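Local coordinates for protein DTDP-4-dehydrorhamnose reductase, rfbD ortholog (Clostridium acetobutylicum, PDB 1VL0) that probably catalyses the NAD(P)H-dependent reduction of dTDP-6-deoxy-L-lyxo-4-hexulose to dTDP-L-rhamnose, a step of carbohydrate biosynthesis, at residues Thr74-Cys79 / Arg253-Pro258; Thr113-Asp118 / Pro133-Gly138; Ile157-Trp162 / Thr215-Cys220. All coordinates share one frame; numbering follows the deposited sequence.

Contact 1 of 3, residues Thr74-Cys79 / Arg253-Pro258; sequences TAVDKC and RPAKRP. With NAI (1,4-dihydronicotinamide adenine dinucleotide), chain D.
Asp-77 meets two arginines and a backbone N-H of 253-258 through its carboxylate. Arg-257 grips it end-on. NH1 reaches OD1 of Asp-77 at 2.8 Å in a nearly straight bond, on the syn side of the carboxylate and within the guanidinium plane. NH2 of Arg-257 bonds OD2 of Asp-77 at 3.0 Å, from above the carboxylate plane. The carboxylate and guanidinium planes are 44° apart. The backbone N of Ala-255 takes the anti lone pair of OD1 of Asp-77 at 3.0 Å. OD1 is held by two donors. The Arg-253 side chain crosses that of Asp-77 at about a right angle, and its NE makes a salt bridge to OD2 of Asp-77 at 3.0 Å. Bends at chi2 and chi3 bring NE round to that oxygen. Two positive groups around one carboxylate would probably stabilise its charged form.

The tight part lies beside this network. CG1 of Val-76 presses on CB of Ala-255 at 3.3 Å, closer than usual for two carbons. The same methyl lies over one face of the Arg-257 guanidinium, toward its rim. On its other branch, Val-76 packs against Tyr-137. The solvent side is at Arg-253 and Pro-254, both exposed. Packing is looser at the Pro-254 ring, which rests against CB and the carboxylate of Asp-77.

Thr-74, at the far end of 74-79, takes no part here. Its OG1 makes a weak hydrogen bond to O1A of the dinucleotide. The arrangement is a surface salt-bridge network, joining the start of helix 76-81, beside the NADH site, to the loop before helix 266-270.

Contact 2 of 3, residues Thr113-Asp118 / Pro133-Gly138; sequences TDYVFD and PQSAYG. With NAI (1,4-dihydronicotinamide adenine dinucleotide), chain D.
Tyr-137 turns its ring edge toward the face of Tyr-115 in a T-shaped stack, with centroids 5.5 Å apart and planes at 76°. CG of Tyr-137 stands anti to the backbone N (chi1 176°), which carries the ring from CB toward 113-118. CD2 of Tyr-137 lies 3.8 Å from CG of Tyr-115 and also meets its CB. Next along the ring, CE2 of Tyr-137 comes 3.4 Å from OG1 of Thr-113 and also touches its methyl. At the tip, OH of Tyr-137 is hydrogen-bonded to O2D of the dinucleotide at 2.8 Å and lies close to C6N. OG1 of Thr-113 accepts from N of Tyr-115, an ST turn.

No direct hydrogen bond joins the segments. A water does so instead: it donates to O of Tyr-115 at 2.7 Å, accepts from N of Gln-134 and is bonded to OG of Ser-135. Ser-135 is the N-cap residue, and its OG accepts from N of Gly-138. CA of Gly-138 packs against O of Tyr-115 at 3.4 Å in a CA-H...O contact.

The loop after strand 107-113 thus lies on the first turn of helix 136-151. Val-76 of helix 76-81 touches both tyrosines, and Val-116 touches Arg-159 of strand 155-164.

Contact 3 of 3, residues Ile157-Trp162 / Thr215-Cys220; sequences IVRTAW and TFHCTC. With NAI (1,4-dihydronicotinamide adenine dinucleotide), chain D.
The main sheet of the nucleotide-binding fold is continued here by two parallel strands, and the first runs on into the nicotinamide pocket. Three backbone bonds join 157-160 to 215-217 and the residue after it. N of Phe-216 donates to O of Ile-157 at 2.7 Å. N of Arg-159 donates to O of Phe-216, and N of Cys-218 donates to O of Arg-159, both at 2.8 Å. The strand directions differ by 21°.

Arg-159 and His-217 are bridge partners, and their side chains leave the same face of the sheet. The Arg-159 chain is extended from CG to NE, which carries its guanidinium to the edge of the imidazole. NH1 of Arg-159 donates to NE2 of His-217 at 3.1 Å, near the plane of each group, though the planes are turned 46° apart. The proton of His-217 probably sits on ND1, which makes weak hydrogen bonds to O of Ile-125 and O of Arg-264. CG2 of Thr-215 lies over the centre of one guanidinium face, 4.0 Å from CZ of Arg-159. NH2 of Arg-159 makes a salt bridge to Glu-145 of helix 136-151.

This is the Rossmann-type fold, in which strand 155-164 pairs on its other edge with strand 107-113. On the opposite sheet face from Arg-159, CG1 of Val-158 packs on CB of Cys-218 at 3.6 Å, and Leu-200 of helix 197-210 touches Val-158.

Beyond the last bridge pair, OG1 of Thr-160 donates to O of Cys-218 at 2.9 Å, tilted 19° from the carbonyl plane. CB of Ala-161 touches CG2 of Thr-219. O of Thr-160 lies 3.2 Å from C5N of the dinucleotide, and CA of Ala-161 lies close to C4N.

In the fold
Contact 1 is at the surface, while contacts 2 and 3 are buried, with contact 3 nearest the centre of the chain. The chemistry changes with depth: charged groups in contact 1, aromatic rings and a bridging water in contact 2, strand pairing with a buried arginine-histidine bond in contact 3. All three touch the dinucleotide, chiefly at a phosphate in contact 1, the nicotinamide ribose and ring in contact 2, and chiefly the nicotinamide in contact 3. Contact 2 stands between the others. Arg-257 packs on Tyr-115 on one side, and Asp-114 probably bonds Thr-160 on the other. Contacts 1 and 3 do not touch. Helix 136-151, which begins in contact 2, leads along the chain into strand 155-164 of contact 3.

Contact 1 of 3, residues Thr74-Cys79 / Arg253-Pro258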
loop_
_atom_site.group_PDB
_atom_site.type_symbol
_atom_site.label_atom_id
_atom_site.label_comp_id
_atom_site.label_asym_id
_atom_site.label_seq_id
_atom_site.Cartn_x
_atom_site.Cartn_y
_atom_site.Cartn_z
ATOM N N THR A 74 -11.759 1.433 22.289
ATOM C CA THR A 74 -12.932 2.052 21.681
ATOM C C THR A 74 -13.449 3.264 22.416
ATOM O O THR A 74 -14.325 3.930 21.892
ATOM C CB THR A 74 -14.083 1.032 21.516
ATOM O OG1 THR A 74 -14.337 0.306 22.735
ATOM C CG2 THR A 74 -13.687 -0.036 20.540
ATOM N N ALA A 75 -12.942 3.539 23.617
ATOM C CA ALA A 75 -13.241 4.806 24.288
ATOM C C ALA A 75 -12.676 5.965 23.445
ATOM O O ALA A 75 -11.497 6.335 23.548
ATOM C CB ALA A 75 -12.676 4.827 25.721
ATOM N N VAL A 76 -13.540 6.545 22.617
ATOM C CA VAL A 76 -13.113 7.506 21.592
ATOM C C VAL A 76 -12.494 8.761 22.188
ATOM O O VAL A 76 -11.438 9.211 21.731
ATOM C CB VAL A 76 -14.280 7.869 20.630
ATOM C CG1 VAL A 76 -13.953 9.068 19.771
ATOM C CG2 VAL A 76 -14.634 6.679 19.772
ATOM N N ASP A 77 -13.133 9.333 23.196
ATOM C CA ASP A 77 -12.616 10.558 23.814
ATOM C C ASP A 77 -11.338 10.268 24.568
ATOM O O ASP A 77 -10.416 11.063 24.517
ATOM C CB ASP A 77 -13.667 11.192 24.753
ATOM C CG ASP A 77 -14.909 11.680 24.002
ATOM O OD1 ASP A 77 -14.755 12.409 22.987
ATOM O OD2 ASP A 77 -16.072 11.387 24.346
ATOM N N LYS A 78 -11.283 9.136 25.271
ATOM C CA LYS A 78 -10.070 8.737 26.009
ATOM C C LYS A 78 -8.856 8.479 25.102
ATOM O O LYS A 78 -7.724 8.615 25.549
ATOM C CB LYS A 78 -10.331 7.495 26.904
ATOM C CG LYS A 78 -10.733 7.818 28.344
ATOM N N CYS A 79 -9.079 8.091 23.846
ATOM C CA CYS A 79 -7.962 7.926 22.894
ATOM C C CYS A 79 -7.181 9.224 22.685
ATOM O O CYS A 79 -5.968 9.198 22.481
ATOM C CB CYS A 79 -8.459 7.409 21.527
ATOM S SG CYS A 79 -9.008 5.692 21.522
ATOM N N ARG A 253 -17.296 17.415 23.094
ATOM C CA ARG A 253 -16.455 16.305 23.570
ATOM C C ARG A 253 -15.032 16.413 23.036
ATOM O O ARG A 253 -14.810 17.074 22.029
ATOM C CB ARG A 253 -17.020 14.973 23.097
ATOM C CG ARG A 253 -18.358 14.520 23.673
ATOM C CD ARG A 253 -18.461 14.289 25.157
ATOM N NE ARG A 253 -18.473 12.837 25.363
ATOM C CZ ARG A 253 -19.416 12.000 24.877
ATOM N NH1 ARG A 253 -20.453 12.462 24.171
ATOM N NH2 ARG A 253 -19.328 10.685 25.096
ATOM N N PRO A 254 -14.065 15.786 23.720
ATOM C CA PRO A 254 -12.639 15.815 23.293
ATOM C C PRO A 254 -12.343 15.331 21.869
ATOM O O PRO A 254 -11.452 15.873 21.220
ATOM C CB PRO A 254 -11.939 14.908 24.322
ATOM C CG PRO A 254 -12.822 14.959 25.534
ATOM C CD PRO A 254 -14.234 15.083 25.008
ATOM N N ALA A 255 -13.059 14.309 21.412
ATOM C CA ALA A 255 -12.862 13.759 20.067
ATOM C C ALA A 255 -13.874 14.335 19.038
ATOM O O ALA A 255 -15.089 14.415 19.316
ATOM C CB ALA A 255 -12.949 12.232 20.103
ATOM N N LYS A 256 -13.358 14.730 17.866
ATOM C CA LYS A 256 -14.188 15.118 16.720
ATOM C C LYS A 256 -14.977 13.897 16.223
ATOM O O LYS A 256 -14.389 12.831 15.960
ATOM C CB LYS A 256 -13.343 15.700 15.553
ATOM C CG LYS A 256 -12.650 17.039 15.853
ATOM C CD LYS A 256 -11.676 17.461 14.737
ATOM N N ARG A 257 -16.306 14.068 16.131
ATOM C CA ARG A 257 -17.221 13.049 15.595
ATOM C C ARG A 257 -17.746 13.454 14.236
ATOM O O ARG A 257 -18.023 14.629 14.013
ATOM C CB ARG A 257 -18.390 12.832 16.547
ATOM C CG ARG A 257 -18.043 11.831 17.634
ATOM C CD ARG A 257 -18.701 12.110 18.921
ATOM N NE ARG A 257 -18.316 11.123 19.924
ATOM C CZ ARG A 257 -17.356 11.281 20.827
ATOM N NH1 ARG A 257 -16.615 12.399 20.864
ATOM N NH2 ARG A 257 -17.136 10.304 21.704
ATOM N N PRO A 258 -17.900 12.490 13.339
ATOM C CA PRO A 258 -18.265 12.789 11.977
ATOM C C PRO A 258 -19.709 13.253 11.924
ATOM O O PRO A 258 -20.550 12.707 12.628
ATOM C CB PRO A 258 -18.121 11.426 11.252
ATOM C CG PRO A 258 -17.507 10.494 12.220
ATOM C CD PRO A 258 -17.842 11.035 13.573
HETATM P PA NAI D . -15.757 -4.140 22.985
HETATM O O1A NAI D . -15.241 -2.863 23.585
HETATM O O2A NAI D . -17.148 -4.513 23.436
HETATM O O5B NAI D . -14.639 -5.259 23.256
HETATM C C5B NAI D . -13.309 -4.960 22.882
HETATM C C4B NAI D . -12.326 -5.892 23.578
HETATM O O4B NAI D . -11.009 -5.350 23.491
HETATM C C3B NAI D . -12.549 -6.089 25.076
HETATM O O3B NAI D . -12.942 -7.421 25.348
HETATM C C2B NAI D . -11.171 -5.749 25.664
HETATM O O2B NAI D . -10.849 -6.406 26.883
HETATM C C1B NAI D . -10.291 -6.093 24.458
HETATM N N9A NAI D . -8.854 -5.769 24.520
HETATM C C8A NAI D . -8.331 -4.569 24.916
HETATM N N7A NAI D . -6.987 -4.658 24.871
HETATM C C5A NAI D . -6.618 -5.898 24.474
HETATM C C6A NAI D . -5.366 -6.483 24.278
HETATM N N6A NAI D . -4.250 -5.808 24.508
HETATM N N1A NAI D . -5.294 -7.791 23.854
HETATM C C2A NAI D . -6.468 -8.511 23.614
HETATM N N3A NAI D . -7.701 -7.949 23.835
HETATM C C4A NAI D . -7.791 -6.636 24.248
HETATM O O3 NAI D . -15.647 -4.016 21.390
HETATM P PN NAI D . -16.854 -4.091 20.313
HETATM O O1N NAI D . -17.137 -5.491 19.941
HETATM O O2N NAI D . -17.870 -3.081 20.687
HETATM O O5D NAI D . -16.020 -3.601 19.016
HETATM C C5D NAI D . -15.550 -4.580 18.098
HETATM C C4D NAI D . -14.822 -3.898 16.970
HETATM O O4D NAI D . -15.677 -2.960 16.282
HETATM C C3D NAI D . -13.591 -3.129 17.447
HETATM O O3D NAI D . -12.560 -3.545 16.597
HETATM C C2D NAI D . -13.934 -1.652 17.262
HETATM O O2D NAI D . -12.869 -0.762 16.942
HETATM C C1D NAI D . -14.943 -1.746 16.112
HETATM N N1N NAI D . -15.912 -0.651 16.087
HETATM C C2N NAI D . -16.897 -0.612 17.048
HETATM C C3N NAI D . -17.826 0.425 16.990
HETATM C C7N NAI D . -18.691 0.726 18.177
HETATM O O7N NAI D . -19.802 1.557 17.970
HETATM N N7N NAI D . -18.400 0.213 19.379
HETATM C C4N NAI D . -17.745 1.385 15.971
HETATM C C5N NAI D . -16.739 1.332 15.006
HETATM C C6N NAI D . -15.827 0.285 15.099
#

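Contact 2 of 3, residues Thr113-Asp118 / Pro133-Gly138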
loop_
_atom_site.group_PDB
_atom_site.type_symbol
_atom_site.label_atom_id
_atom_site.label_comp_id
_atom_site.label_asym_id
_atom_site.label_seq_id
_atom_site.Cartn_x
_atom_site.Cartn_y
_atom_site.Cartn_z
ATOM N N THR A 113 -13.481 0.762 11.502
ATOM C CA THR A 113 -14.399 1.823 11.894
ATOM C C THR A 113 -14.678 2.846 10.798
ATOM O O THR A 113 -13.842 3.157 9.960
ATOM C CB THR A 113 -13.874 2.511 13.200
ATOM O OG1 THR A 113 -14.749 3.584 13.611
ATOM C CG2 THR A 113 -12.525 3.168 12.997
ATOM N N ASP A 114 -15.888 3.371 10.828
ATOM C CA ASP A 114 -16.280 4.582 10.074
ATOM C C ASP A 114 -15.518 5.838 10.467
ATOM O O ASP A 114 -15.488 6.788 9.726
ATOM C CB ASP A 114 -17.808 4.835 10.270
ATOM C CG ASP A 114 -18.194 5.159 11.737
ATOM O OD1 ASP A 114 -17.814 4.403 12.656
ATOM O OD2 ASP A 114 -18.884 6.157 12.058
ATOM N N TYR A 115 -14.858 5.842 11.616
ATOM C CA TYR A 115 -14.024 6.999 12.005
ATOM C C TYR A 115 -12.744 7.154 11.166
ATOM O O TYR A 115 -11.976 8.078 11.376
ATOM C CB TYR A 115 -13.622 6.913 13.491
ATOM C CG TYR A 115 -14.666 7.467 14.462
ATOM C CD1 TYR A 115 -15.869 6.828 14.638
ATOM C CD2 TYR A 115 -14.424 8.618 15.189
ATOM C CE1 TYR A 115 -16.811 7.320 15.505
ATOM C CE2 TYR A 115 -15.346 9.112 16.051
ATOM C CZ TYR A 115 -16.550 8.447 16.210
ATOM O OH TYR A 115 -17.508 8.935 17.072
ATOM N N VAL A 116 -12.488 6.247 10.220
ATOM C CA VAL A 116 -11.397 6.475 9.256
ATOM C C VAL A 116 -11.737 7.579 8.268
ATOM O O VAL A 116 -10.859 8.066 7.587
ATOM C CB VAL A 116 -10.958 5.205 8.504
ATOM C CG1 VAL A 116 -10.509 4.108 9.520
ATOM C CG2 VAL A 116 -12.029 4.669 7.593
ATOM N N PHE A 117 -13.003 7.952 8.183
ATOM C CA PHE A 117 -13.472 9.020 7.288
ATOM C C PHE A 117 -13.646 10.319 8.072
ATOM O O PHE A 117 -13.658 10.283 9.296
ATOM C CB PHE A 117 -14.761 8.582 6.633
ATOM C CG PHE A 117 -14.601 7.346 5.793
ATOM C CD1 PHE A 117 -13.879 7.386 4.607
ATOM C CD2 PHE A 117 -15.162 6.141 6.178
ATOM C CE1 PHE A 117 -13.767 6.261 3.810
ATOM C CE2 PHE A 117 -15.021 5.004 5.396
ATOM C CZ PHE A 117 -14.292 5.052 4.233
ATOM N N ASP A 118 -13.681 11.453 7.383
ATOM C CA ASP A 118 -13.719 12.758 8.061
ATOM C C ASP A 118 -15.125 13.266 8.427
ATOM O O ASP A 118 -15.259 14.233 9.136
ATOM C CB ASP A 118 -12.958 13.846 7.272
ATOM C CG ASP A 118 -13.503 14.087 5.869
ATOM O OD1 ASP A 118 -14.654 13.705 5.555
ATOM O OD2 ASP A 118 -12.806 14.649 5.004
ATOM N N PRO A 133 -9.009 10.487 8.709
ATOM C CA PRO A 133 -9.407 10.472 10.109
ATOM C C PRO A 133 -9.079 11.790 10.785
ATOM O O PRO A 133 -7.998 12.314 10.573
ATOM C CB PRO A 133 -8.580 9.327 10.706
ATOM C CG PRO A 133 -7.473 9.146 9.789
ATOM C CD PRO A 133 -7.985 9.488 8.419
ATOM N N GLN A 134 -10.010 12.275 11.605
ATOM C CA GLN A 134 -9.868 13.515 12.337
ATOM C C GLN A 134 -9.805 13.268 13.834
ATOM O O GLN A 134 -9.846 14.192 14.607
ATOM C CB GLN A 134 -11.068 14.417 12.054
ATOM C CG GLN A 134 -11.316 14.717 10.597
ATOM C CD GLN A 134 -10.179 15.501 9.981
ATOM O OE1 GLN A 134 -9.755 16.533 10.508
ATOM N NE2 GLN A 134 -9.658 14.987 8.863
ATOM N N SER A 135 -9.693 12.018 14.240
ATOM C CA SER A 135 -9.605 11.680 15.648
ATOM C C SER A 135 -8.428 10.741 15.895
ATOM O O SER A 135 -7.986 10.059 14.964
ATOM C CB SER A 135 -10.915 11.025 16.077
ATOM O OG SER A 135 -11.134 9.771 15.456
ATOM N N ALA A 136 -7.945 10.682 17.136
ATOM C CA ALA A 136 -6.949 9.630 17.535
ATOM C C ALA A 136 -7.469 8.213 17.337
ATOM O O ALA A 136 -6.766 7.309 16.892
ATOM C CB ALA A 136 -6.529 9.813 18.969
ATOM N N TYR A 137 -8.709 7.993 17.730
ATOM C CA TYR A 137 -9.315 6.706 17.516
ATOM C C TYR A 137 -9.268 6.350 16.035
ATOM O O TYR A 137 -8.812 5.284 15.657
ATOM C CB TYR A 137 -10.754 6.721 18.017
ATOM C CG TYR A 137 -11.497 5.437 17.736
ATOM C CD1 TYR A 137 -11.086 4.236 18.311
ATOM C CD2 TYR A 137 -12.584 5.417 16.886
ATOM C CE1 TYR A 137 -11.758 3.071 18.040
ATOM C CE2 TYR A 137 -13.279 4.240 16.601
ATOM C CZ TYR A 137 -12.875 3.086 17.155
ATOM O OH TYR A 137 -13.581 1.933 16.867
ATOM N N GLY A 138 -9.736 7.254 15.175
ATOM C CA GLY A 138 -9.752 6.952 13.752
ATOM C C GLY A 138 -8.362 6.746 13.146
ATOM O O GLY A 138 -8.133 5.874 12.305
HETATM P PA NAI D . -15.757 -4.140 22.985
HETATM O O1A NAI D . -15.241 -2.863 23.585
HETATM O O2A NAI D . -17.148 -4.513 23.436
HETATM O O5B NAI D . -14.639 -5.259 23.256
HETATM C C5B NAI D . -13.309 -4.960 22.882
HETATM C C4B NAI D . -12.326 -5.892 23.578
HETATM O O4B NAI D . -11.009 -5.350 23.491
HETATM C C3B NAI D . -12.549 -6.089 25.076
HETATM O O3B NAI D . -12.942 -7.421 25.348
HETATM C C2B NAI D . -11.171 -5.749 25.664
HETATM O O2B NAI D . -10.849 -6.406 26.883
HETATM C C1B NAI D . -10.291 -6.093 24.458
HETATM N N9A NAI D . -8.854 -5.769 24.520
HETATM C C8A NAI D . -8.331 -4.569 24.916
HETATM N N7A NAI D . -6.987 -4.658 24.871
HETATM C C5A NAI D . -6.618 -5.898 24.474
HETATM C C6A NAI D . -5.366 -6.483 24.278
HETATM N N6A NAI D . -4.250 -5.808 24.508
HETATM N N1A NAI D . -5.294 -7.791 23.854
HETATM C C2A NAI D . -6.468 -8.511 23.614
HETATM N N3A NAI D . -7.701 -7.949 23.835
HETATM C C4A NAI D . -7.791 -6.636 24.248
HETATM O O3 NAI D . -15.647 -4.016 21.390
HETATM P PN NAI D . -16.854 -4.091 20.313
HETATM O O1N NAI D . -17.137 -5.491 19.941
HETATM O O2N NAI D . -17.870 -3.081 20.687
HETATM O O5D NAI D . -16.020 -3.601 19.016
HETATM C C5D NAI D . -15.550 -4.580 18.098
HETATM C C4D NAI D . -14.822 -3.898 16.970
HETATM O O4D NAI D . -15.677 -2.960 16.282
HETATM C C3D NAI D . -13.591 -3.129 17.447
HETATM O O3D NAI D . -12.560 -3.545 16.597
HETATM C C2D NAI D . -13.934 -1.652 17.262
HETATM O O2D NAI D . -12.869 -0.762 16.942
HETATM C C1D NAI D . -14.943 -1.746 16.112
HETATM N N1N NAI D . -15.912 -0.651 16.087
HETATM C C2N NAI D . -16.897 -0.612 17.048
HETATM C C3N NAI D . -17.826 0.425 16.990
HETATM C C7N NAI D . -18.691 0.726 18.177
HETATM O O7N NAI D . -19.802 1.557 17.970
HETATM N N7N NAI D . -18.400 0.213 19.379
HETATM C C4N NAI D . -17.745 1.385 15.971
HETATM C C5N NAI D . -16.739 1.332 15.006
HETATM C C6N NAI D . -15.827 0.285 15.099
HETATM O O HOH W 1 -11.927 10.352 12.851
#

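Contact 3 of 3, residues Ile157-Trp162 / Thr215-Cys220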
loop_
_atom_site.group_PDB
_atom_site.type_symbol
_atom_site.label_atom_id
_atom_site.label_comp_id
_atom_site.label_asym_id
_atom_site.label_seq_id
_atom_site.Cartn_x
_atom_site.Cartn_y
_atom_site.Cartn_z
ATOM N N ILE A 157 -10.646 -6.719 5.984
ATOM C CA ILE A 157 -10.882 -5.557 6.863
ATOM C C ILE A 157 -12.358 -5.293 6.774
ATOM O O ILE A 157 -12.880 -5.122 5.675
ATOM C CB ILE A 157 -10.035 -4.354 6.427
ATOM C CG1 ILE A 157 -8.542 -4.620 6.769
ATOM C CG2 ILE A 157 -10.481 -3.040 7.097
ATOM C CD1 ILE A 157 -7.636 -3.782 5.991
ATOM N N VAL A 158 -13.028 -5.302 7.925
ATOM C CA VAL A 158 -14.475 -5.096 7.990
ATOM C C VAL A 158 -14.781 -3.873 8.870
ATOM O O VAL A 158 -14.559 -3.914 10.098
ATOM C CB VAL A 158 -15.206 -6.331 8.517
ATOM C CG1 VAL A 158 -16.744 -6.113 8.479
ATOM C CG2 VAL A 158 -14.817 -7.617 7.684
ATOM N N ARG A 159 -15.144 -2.762 8.224
ATOM C CA ARG A 159 -15.447 -1.514 8.911
ATOM C C ARG A 159 -16.875 -1.520 9.376
ATOM O O ARG A 159 -17.789 -1.772 8.603
ATOM C CB ARG A 159 -15.216 -0.287 8.010
ATOM C CG ARG A 159 -13.835 -0.192 7.435
ATOM C CD ARG A 159 -13.584 1.169 6.823
ATOM N NE ARG A 159 -12.235 1.284 6.258
ATOM C CZ ARG A 159 -11.914 1.716 5.053
ATOM N NH1 ARG A 159 -12.832 2.107 4.184
ATOM N NH2 ARG A 159 -10.627 1.749 4.725
ATOM N N THR A 160 -17.086 -1.195 10.639
ATOM C CA THR A 160 -18.431 -1.106 11.147
ATOM C C THR A 160 -18.661 0.202 11.932
ATOM O O THR A 160 -17.774 1.055 11.986
ATOM C CB THR A 160 -18.804 -2.348 11.941
ATOM O OG1 THR A 160 -20.226 -2.319 12.199
ATOM C CG2 THR A 160 -18.154 -2.387 13.301
ATOM N N ALA A 161 -19.866 0.372 12.487
ATOM C CA ALA A 161 -20.224 1.629 13.153
ATOM C C ALA A 161 -21.442 1.432 14.033
ATOM O O ALA A 161 -22.246 0.520 13.790
ATOM C CB ALA A 161 -20.542 2.714 12.103
ATOM N N TRP A 162 -21.563 2.297 15.046
ATOM C CA TRP A 162 -22.784 2.413 15.864
ATOM C C TRP A 162 -23.189 1.028 16.323
ATOM O O TRP A 162 -24.335 0.600 16.167
ATOM C CB TRP A 162 -23.895 3.048 15.054
ATOM C CG TRP A 162 -23.686 4.468 14.709
ATOM C CD1 TRP A 162 -22.489 5.135 14.519
ATOM C CD2 TRP A 162 -24.711 5.430 14.448
ATOM N NE1 TRP A 162 -22.724 6.445 14.166
ATOM C CE2 TRP A 162 -24.074 6.662 14.147
ATOM C CE3 TRP A 162 -26.101 5.397 14.506
ATOM C CZ2 TRP A 162 -24.786 7.824 13.889
ATOM C CZ3 TRP A 162 -26.787 6.517 14.236
ATOM C CH2 TRP A 162 -26.138 7.734 13.935
ATOM N N THR A 215 -11.382 -5.295 1.721
ATOM C CA THR A 215 -11.952 -4.376 2.653
ATOM C C THR A 215 -13.445 -4.228 2.416
ATOM O O THR A 215 -13.858 -3.928 1.299
ATOM C CB THR A 215 -11.233 -3.016 2.524
ATOM O OG1 THR A 215 -9.845 -3.183 2.897
ATOM C CG2 THR A 215 -11.793 -1.963 3.484
ATOM N N PHE A 216 -14.226 -4.415 3.485
ATOM C CA PHE A 216 -15.687 -4.348 3.424
ATOM C C PHE A 216 -16.225 -3.370 4.451
ATOM O O PHE A 216 -15.803 -3.396 5.574
ATOM C CB PHE A 216 -16.315 -5.711 3.723
ATOM C CG PHE A 216 -15.904 -6.779 2.738
ATOM C CD1 PHE A 216 -14.684 -7.429 2.878
ATOM C CD2 PHE A 216 -16.693 -7.063 1.631
ATOM C CE1 PHE A 216 -14.268 -8.464 1.906
ATOM C CE2 PHE A 216 -16.284 -8.050 0.696
ATOM C CZ PHE A 216 -15.080 -8.700 0.827
ATOM N N HIS A 217 -17.222 -2.602 4.068
ATOM C CA HIS A 217 -18.120 -1.931 5.002
ATOM C C HIS A 217 -19.254 -2.864 5.401
ATOM O O HIS A 217 -19.787 -3.627 4.591
ATOM C CB HIS A 217 -18.705 -0.681 4.332
ATOM C CG HIS A 217 -17.699 0.395 4.110
ATOM N ND1 HIS A 217 -17.971 1.541 3.381
ATOM C CD2 HIS A 217 -16.397 0.477 4.478
ATOM C CE1 HIS A 217 -16.892 2.304 3.379
ATOM N NE2 HIS A 217 -15.923 1.678 4.015
ATOM N N CYS A 218 -19.591 -2.850 6.690
ATOM C CA CYS A 218 -20.656 -3.681 7.226
ATOM C C CYS A 218 -21.392 -2.975 8.349
ATOM O O CYS A 218 -21.051 -3.140 9.535
ATOM C CB CYS A 218 -20.109 -5.014 7.737
ATOM S SG CYS A 218 -21.503 -6.050 8.192
ATOM N N THR A 219 -22.356 -2.132 7.951
ATOM C CA THR A 219 -23.390 -1.665 8.826
ATOM C C THR A 219 -24.775 -2.181 8.321
ATOM O O THR A 219 -24.934 -2.646 7.179
ATOM C CB THR A 219 -23.393 -0.126 8.920
ATOM O OG1 THR A 219 -23.598 0.457 7.623
ATOM C CG2 THR A 219 -22.057 0.382 9.378
ATOM N N CYS A 220 -25.777 -2.052 9.193
ATOM C CA CYS A 220 -27.124 -2.411 8.824
ATOM C C CYS A 220 -27.636 -1.495 7.699
ATOM O O CYS A 220 -27.059 -0.438 7.415
ATOM C CB CYS A 220 -28.051 -2.440 10.075
ATOM S SG CYS A 220 -27.891 -3.958 11.141
HETATM P PA NAI D . -15.757 -4.140 22.985
HETATM O O1A NAI D . -15.241 -2.863 23.585
HETATM O O2A NAI D . -17.148 -4.513 23.436
HETATM O O5B NAI D . -14.639 -5.259 23.256
HETATM C C5B NAI D . -13.309 -4.960 22.882
HETATM C C4B NAI D . -12.326 -5.892 23.578
HETATM O O4B NAI D . -11.009 -5.350 23.491
HETATM C C3B NAI D . -12.549 -6.089 25.076
HETATM O O3B NAI D . -12.942 -7.421 25.348
HETATM C C2B NAI D . -11.171 -5.749 25.664
HETATM O O2B NAI D . -10.849 -6.406 26.883
HETATM C C1B NAI D . -10.291 -6.093 24.458
HETATM N N9A NAI D . -8.854 -5.769 24.520
HETATM C C8A NAI D . -8.331 -4.569 24.916
HETATM N N7A NAI D . -6.987 -4.658 24.871
HETATM C C5A NAI D . -6.618 -5.898 24.474
HETATM C C6A NAI D . -5.366 -6.483 24.278
HETATM N N6A NAI D . -4.250 -5.808 24.508
HETATM N N1A NAI D . -5.294 -7.791 23.854
HETATM C C2A NAI D . -6.468 -8.511 23.614
HETATM N N3A NAI D . -7.701 -7.949 23.835
HETATM C C4A NAI D . -7.791 -6.636 24.248
HETATM O O3 NAI D . -15.647 -4.016 21.390
HETATM P PN NAI D . -16.854 -4.091 20.313
HETATM O O1N NAI D . -17.137 -5.491 19.941
HETATM O O2N NAI D . -17.870 -3.081 20.687
HETATM O O5D NAI D . -16.020 -3.601 19.016
HETATM C C5D NAI D . -15.550 -4.580 18.098
HETATM C C4D NAI D . -14.822 -3.898 16.970
HETATM O O4D NAI D . -15.677 -2.960 16.282
HETATM C C3D NAI D . -13.591 -3.129 17.447
HETATM O O3D NAI D . -12.560 -3.545 16.597
HETATM C C2D NAI D . -13.934 -1.652 17.262
HETATM O O2D NAI D . -12.869 -0.762 16.942
HETATM C C1D NAI D . -14.943 -1.746 16.112
HETATM N N1N NAI D . -15.912 -0.651 16.087
HETATM C C2N NAI D . -16.897 -0.612 17.048
HETATM C C3N NAI D . -17.826 0.425 16.990
HETATM C C7N NAI D . -18.691 0.726 18.177
HETATM O O7N NAI D . -19.802 1.557 17.970
HETATM N N7N NAI D . -18.400 0.213 19.379
HETATM C C4N NAI D . -17.745 1.385 15.971
HETATM C C5N NAI D . -16.739 1.332 15.006
HETATM C C6N NAI D . -15.827 0.285 15.099
#